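Local coordinates for protein WbmS, polysaccharide deacetylase involved in O-antigen biosynthesis (Bordetella bronchiseptica, PDB 3HFT) that probably removes acetyl groups from a sugar substrate during O-antigen biosynthesis, as a zinc-binding member of the polysaccharide deacetylase family, at residues Q161-W166 with R172-W177. Numbering follows the deposited sequence.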
ATOM      1  N   GLN A 161     -11.884  -1.628   6.145  0.50 33.96           N
ATOM      2  CA  GLN A 161     -11.896  -2.732   7.102  0.50 34.51           C
ATOM      3  C   GLN A 161     -10.457  -3.302   7.131  0.50 33.71           C
ATOM      4  O   GLN A 161      -9.801  -3.375   6.079  0.50 31.59           O
ATOM      5  CB  GLN A 161     -12.861  -3.850   6.608  0.50 35.61           C
ATOM      6  CG  GLN A 161     -14.251  -3.384   6.069  0.50 39.67           C
ATOM      7  CD  GLN A 161     -15.191  -2.940   7.173  0.50 35.29           C
ATOM      8  OE1 GLN A 161     -14.919  -3.208   8.334  0.50 36.98           O
ATOM      9  NE2 GLN A 161     -16.312  -2.279   6.817  0.50 24.95           N
ATOM     10  N   PRO A 162      -9.965  -3.748   8.302  1.00 34.83           N
ATOM     11  CA  PRO A 162      -8.654  -4.386   8.308  1.00 34.08           C
ATOM     12  C   PRO A 162      -8.834  -5.768   7.644  1.00 34.10           C
ATOM     13  O   PRO A 162      -9.959  -6.250   7.525  1.00 31.81           O
ATOM     14  CB  PRO A 162      -8.349  -4.542   9.810  1.00 34.17           C
ATOM     15  CG  PRO A 162      -9.719  -4.746  10.400  1.00 37.85           C
ATOM     16  CD  PRO A 162     -10.605  -3.822   9.619  1.00 34.77           C
ATOM     17  N   TRP A 163      -7.746  -6.385   7.202  1.00 32.51           N
ATOM     18  CA  TRP A 163      -7.804  -7.686   6.570  1.00 31.00           C
ATOM     19  C   TRP A 163      -6.584  -8.532   6.906  1.00 31.60           C
ATOM     20  O   TRP A 163      -5.566  -8.020   7.355  1.00 31.32           O
ATOM     21  CB  TRP A 163      -7.984  -7.535   5.047  1.00 32.74           C
ATOM     22  CG  TRP A 163      -6.863  -6.985   4.278  1.00 31.59           C
ATOM     23  CD1 TRP A 163      -5.821  -7.694   3.767  1.00 34.15           C
ATOM     24  CD2 TRP A 163      -6.648  -5.615   3.875  1.00 30.91           C
ATOM     25  NE1 TRP A 163      -4.981  -6.872   3.088  1.00 31.89           N
ATOM     26  CE2 TRP A 163      -5.464  -5.591   3.124  1.00 31.40           C
ATOM     27  CE3 TRP A 163      -7.336  -4.423   4.089  1.00 34.12           C
ATOM     28  CZ2 TRP A 163      -4.949  -4.432   2.582  1.00 28.63           C
ATOM     29  CZ3 TRP A 163      -6.843  -3.269   3.553  1.00 33.04           C
ATOM     30  CH2 TRP A 163      -5.642  -3.267   2.805  1.00 34.00           C
ATOM     31  N   ARG A 164      -6.702  -9.843   6.705  1.00 32.31           N
ATOM     32  CA  ARG A 164      -5.599 -10.747   6.951  1.00 33.16           C
ATOM     33  C   ARG A 164      -4.581 -10.685   5.818  1.00 33.42           C
ATOM     34  O   ARG A 164      -4.947 -10.837   4.651  1.00 31.90           O
ATOM     35  CB  ARG A 164      -6.072 -12.187   7.015  1.00 34.79           C
ATOM     36  CG  ARG A 164      -6.978 -12.471   8.156  1.00 44.07           C
ATOM     37  CD  ARG A 164      -7.580 -13.843   8.022  1.00 56.26           C
ATOM     38  NE  ARG A 164      -8.921 -13.880   8.619  1.00 59.35           N
ATOM     39  CZ  ARG A 164      -9.196 -14.205   9.880  1.00 66.39           C
ATOM     40  NH1 ARG A 164      -8.232 -14.548  10.743  1.00 69.28           N
ATOM     41  NH2 ARG A 164     -10.465 -14.196  10.277  1.00 70.45           N
ATOM     42  N   HIS A 165      -3.306 -10.540   6.175  1.00 33.56           N
ATOM     43  CA  HIS A 165      -2.229 -10.635   5.192  1.00 33.94           C
ATOM     44  C   HIS A 165      -1.955 -12.114   4.907  1.00 34.62           C
ATOM     45  O   HIS A 165      -2.273 -12.972   5.737  1.00 35.11           O
ATOM     46  CB  HIS A 165      -0.986  -9.933   5.695  1.00 34.01           C
ATOM     47  CG  HIS A 165       0.081  -9.800   4.661  1.00 35.56           C
ATOM     48  ND1 HIS A 165      -0.169  -9.277   3.414  1.00 33.22           N
ATOM     49  CD2 HIS A 165       1.400 -10.101   4.687  1.00 34.02           C
ATOM     50  CE1 HIS A 165       0.942  -9.295   2.705  1.00 36.39           C
ATOM     51  NE2 HIS A 165       1.909  -9.796   3.447  1.00 33.22           N
ATOM     52  N   TRP A 166      -1.337 -12.420   3.771  1.00 33.33           N
ATOM     53  CA  TRP A 166      -1.090 -13.811   3.389  1.00 33.46           C
ATOM     54  C   TRP A 166       0.064 -14.497   4.119  1.00 38.51           C
ATOM     55  O   TRP A 166       0.256 -15.699   3.913  1.00 37.91           O
ATOM     56  CB  TRP A 166      -0.884 -13.943   1.876  1.00 35.93           C
ATOM     57  CG  TRP A 166       0.286 -13.189   1.308  1.00 30.29           C
ATOM     58  CD1 TRP A 166       1.591 -13.548   1.359  1.00 38.17           C
ATOM     59  CD2 TRP A 166       0.238 -11.949   0.580  1.00 33.54           C
ATOM     60  NE1 TRP A 166       2.368 -12.601   0.729  1.00 36.41           N
ATOM     61  CE2 TRP A 166       1.559 -11.615   0.236  1.00 33.68           C
ATOM     62  CE3 TRP A 166      -0.783 -11.086   0.206  1.00 32.21           C
ATOM     63  CZ2 TRP A 166       1.876 -10.468  -0.475  1.00 35.46           C
ATOM     64  CZ3 TRP A 166      -0.466  -9.947  -0.512  1.00 35.57           C
ATOM     65  CH2 TRP A 166       0.853  -9.634  -0.831  1.00 35.69           C
ATOM     66  N   ARG A 172      -3.437  -6.356   8.061  1.00 31.60           N
ATOM     67  CA  ARG A 172      -3.190  -5.055   7.484  1.00 30.51           C
ATOM     68  C   ARG A 172      -4.309  -4.123   7.926  1.00 32.45           C
ATOM     69  O   ARG A 172      -5.508  -4.427   7.803  1.00 31.28           O
ATOM     70  CB  ARG A 172      -3.098  -5.129   5.964  1.00 32.96           C
ATOM     71  CG  ARG A 172      -2.043  -6.084   5.495  1.00 33.48           C
ATOM     72  CD  ARG A 172      -1.518  -5.613   4.174  1.00 32.63           C
ATOM     73  NE  ARG A 172      -0.608  -4.495   4.363  1.00 32.11           N
ATOM     74  CZ  ARG A 172       0.114  -3.955   3.400  1.00 36.39           C
ATOM     75  NH1 ARG A 172       0.008  -4.416   2.167  1.00 33.74           N
ATOM     76  NH2 ARG A 172       0.947  -2.963   3.662  1.00 33.74           N
ATOM     77  N   VAL A 173      -3.908  -2.975   8.471  1.00 31.78           N
ATOM     78  CA  VAL A 173      -4.814  -1.996   8.987  1.00 32.19           C
ATOM     79  C   VAL A 173      -4.714  -0.689   8.155  1.00 32.39           C
ATOM     80  O   VAL A 173      -3.738   0.021   8.262  1.00 32.46           O
ATOM     81  CB  VAL A 173      -4.490  -1.691  10.478  1.00 33.59           C
ATOM     82  CG1 VAL A 173      -5.508  -0.642  11.036  1.00 31.55           C
ATOM     83  CG2 VAL A 173      -4.449  -3.004  11.323  1.00 29.50           C
ATOM     84  N   PRO A 174      -5.731  -0.384   7.315  1.00 31.76           N
ATOM     85  CA  PRO A 174      -5.605   0.808   6.485  1.00 32.10           C
ATOM     86  C   PRO A 174      -6.018   2.052   7.272  1.00 33.77           C
ATOM     87  O   PRO A 174      -6.885   1.961   8.136  1.00 33.55           O
ATOM     88  CB  PRO A 174      -6.617   0.552   5.380  1.00 32.25           C
ATOM     89  CG  PRO A 174      -7.716  -0.179   6.076  1.00 33.49           C
ATOM     90  CD  PRO A 174      -6.984  -1.098   7.041  1.00 34.62           C
ATOM     91  N   TYR A 175      -5.427   3.202   6.947  1.00 33.35           N
ATOM     92  CA  TYR A 175      -5.772   4.438   7.628  1.00 31.67           C
ATOM     93  C   TYR A 175      -6.186   5.492   6.644  1.00 33.83           C
ATOM     94  O   TYR A 175      -5.859   5.412   5.454  1.00 32.95           O
ATOM     95  CB  TYR A 175      -4.670   4.917   8.564  1.00 31.51           C
ATOM     96  CG  TYR A 175      -3.394   5.490   8.000  1.00 34.11           C
ATOM     97  CD1 TYR A 175      -2.378   4.668   7.520  1.00 33.65           C
ATOM     98  CD2 TYR A 175      -3.158   6.832   8.064  1.00 33.60           C
ATOM     99  CE1 TYR A 175      -1.181   5.190   7.078  1.00 31.52           C
ATOM    100  CE2 TYR A 175      -1.946   7.370   7.653  1.00 33.63           C
ATOM    101  CZ  TYR A 175      -0.961   6.545   7.162  1.00 35.66           C
ATOM    102  OH  TYR A 175       0.262   7.069   6.792  1.00 34.67           O
ATOM    103  N   LEU A 176      -7.026   6.409   7.127  1.00 31.89           N
ATOM    104  CA  LEU A 176      -7.786   7.265   6.221  1.00 31.27           C
ATOM    105  C   LEU A 176      -7.585   8.792   6.329  1.00 31.22           C
ATOM    106  O   LEU A 176      -8.128   9.558   5.531  1.00 32.78           O
ATOM    107  CB  LEU A 176      -9.285   6.919   6.364  1.00 32.64           C
ATOM    108  CG  LEU A 176     -10.003   6.922   7.732  1.00 32.76           C
ATOM    109  CD1 LEU A 176      -9.845   8.242   8.517  1.00 30.94           C
ATOM    110  CD2 LEU A 176     -11.496   6.533   7.557  1.00 33.09           C
ATOM    111  N   TRP A 177      -6.783   9.217   7.290  1.00 33.69           N
ATOM    112  CA  TRP A 177      -6.518  10.635   7.523  1.00 32.81           C
ATOM    113  C   TRP A 177      -5.151  10.805   8.169  1.00 33.55           C
ATOM    114  O   TRP A 177      -4.738   9.984   9.018  1.00 32.64           O
ATOM    115  CB  TRP A 177      -7.617  11.239   8.404  1.00 33.78           C
ATOM    116  CG  TRP A 177      -7.610  12.772   8.444  1.00 32.63           C
ATOM    117  CD1 TRP A 177      -8.442  13.606   7.754  1.00 32.87           C
ATOM    118  CD2 TRP A 177      -6.825  13.616   9.302  1.00 32.01           C
ATOM    119  NE1 TRP A 177      -8.173  14.919   8.068  1.00 33.22           N
ATOM    120  CE2 TRP A 177      -7.187  14.953   9.017  1.00 30.58           C
ATOM    121  CE3 TRP A 177      -5.794  13.380  10.218  1.00 34.30           C
ATOM    122  CZ2 TRP A 177      -6.581  16.058   9.653  1.00 37.02           C
ATOM    123  CZ3 TRP A 177      -5.200  14.474  10.855  1.00 35.44           C
ATOM    124  CH2 TRP A 177      -5.586  15.790  10.553  1.00 33.64           C
TER
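W163 and R172 face each other as an antiparallel hydrogen-bonded pair, and two backbone bonds join them. W163 N donates to R172 O at 3.0 Å, and R172 N returns a bond of 2.8 Å to W163 O. P162 and V173 form the next, non-hydrogen-bonded position; at the following one P174 N, which carries no hydrogen, cannot donate to Q161 O. P174 CD lies 3.7 Å from Q161 O, a buried carbonyl oxygen without a hydrogen-bond partner.

Both side chains of the pair lie on the same face of the sheet, side by side and pointing the same way. With its CG between the backbone N and the carbonyl carbon (chi1 69°), the W163 indole lies against the aliphatic part of R172. R172 CB sits over one indole face in a CH-pi contact, 4.0 Å from the centroid of the five-membered ring, and R172 CD runs on past W163 NE1 at 3.8 Å. The chain then bends at chi3 (77°), and the guanidinium is turned 65° from the indole plane instead of stacking on it. Its charge is met elsewhere, NH2 forming a salt bridge with D147 and a hydrogen bond with Q131.

Van der Waals contacts continue on either side of the pair. H165 lies alongside R172, its CB 4.0 Å from R172 CG, while L136 of helix 133-141 touches both side chains. Beyond the pair, P174 CG approaches W163 CZ3 obliquely at 4.1 Å.

P153 of the second subunit packs on W163, and Y185 of that subunit hydrogen-bonds R164 O, bringing this edge to the dimer interface. The whole is a short beta hairpin, in which strand 163-164 forms the outer edge, within this chain, of a small mixed sheet and 171-172 leads on toward strand 177-178 of the parallel sheet.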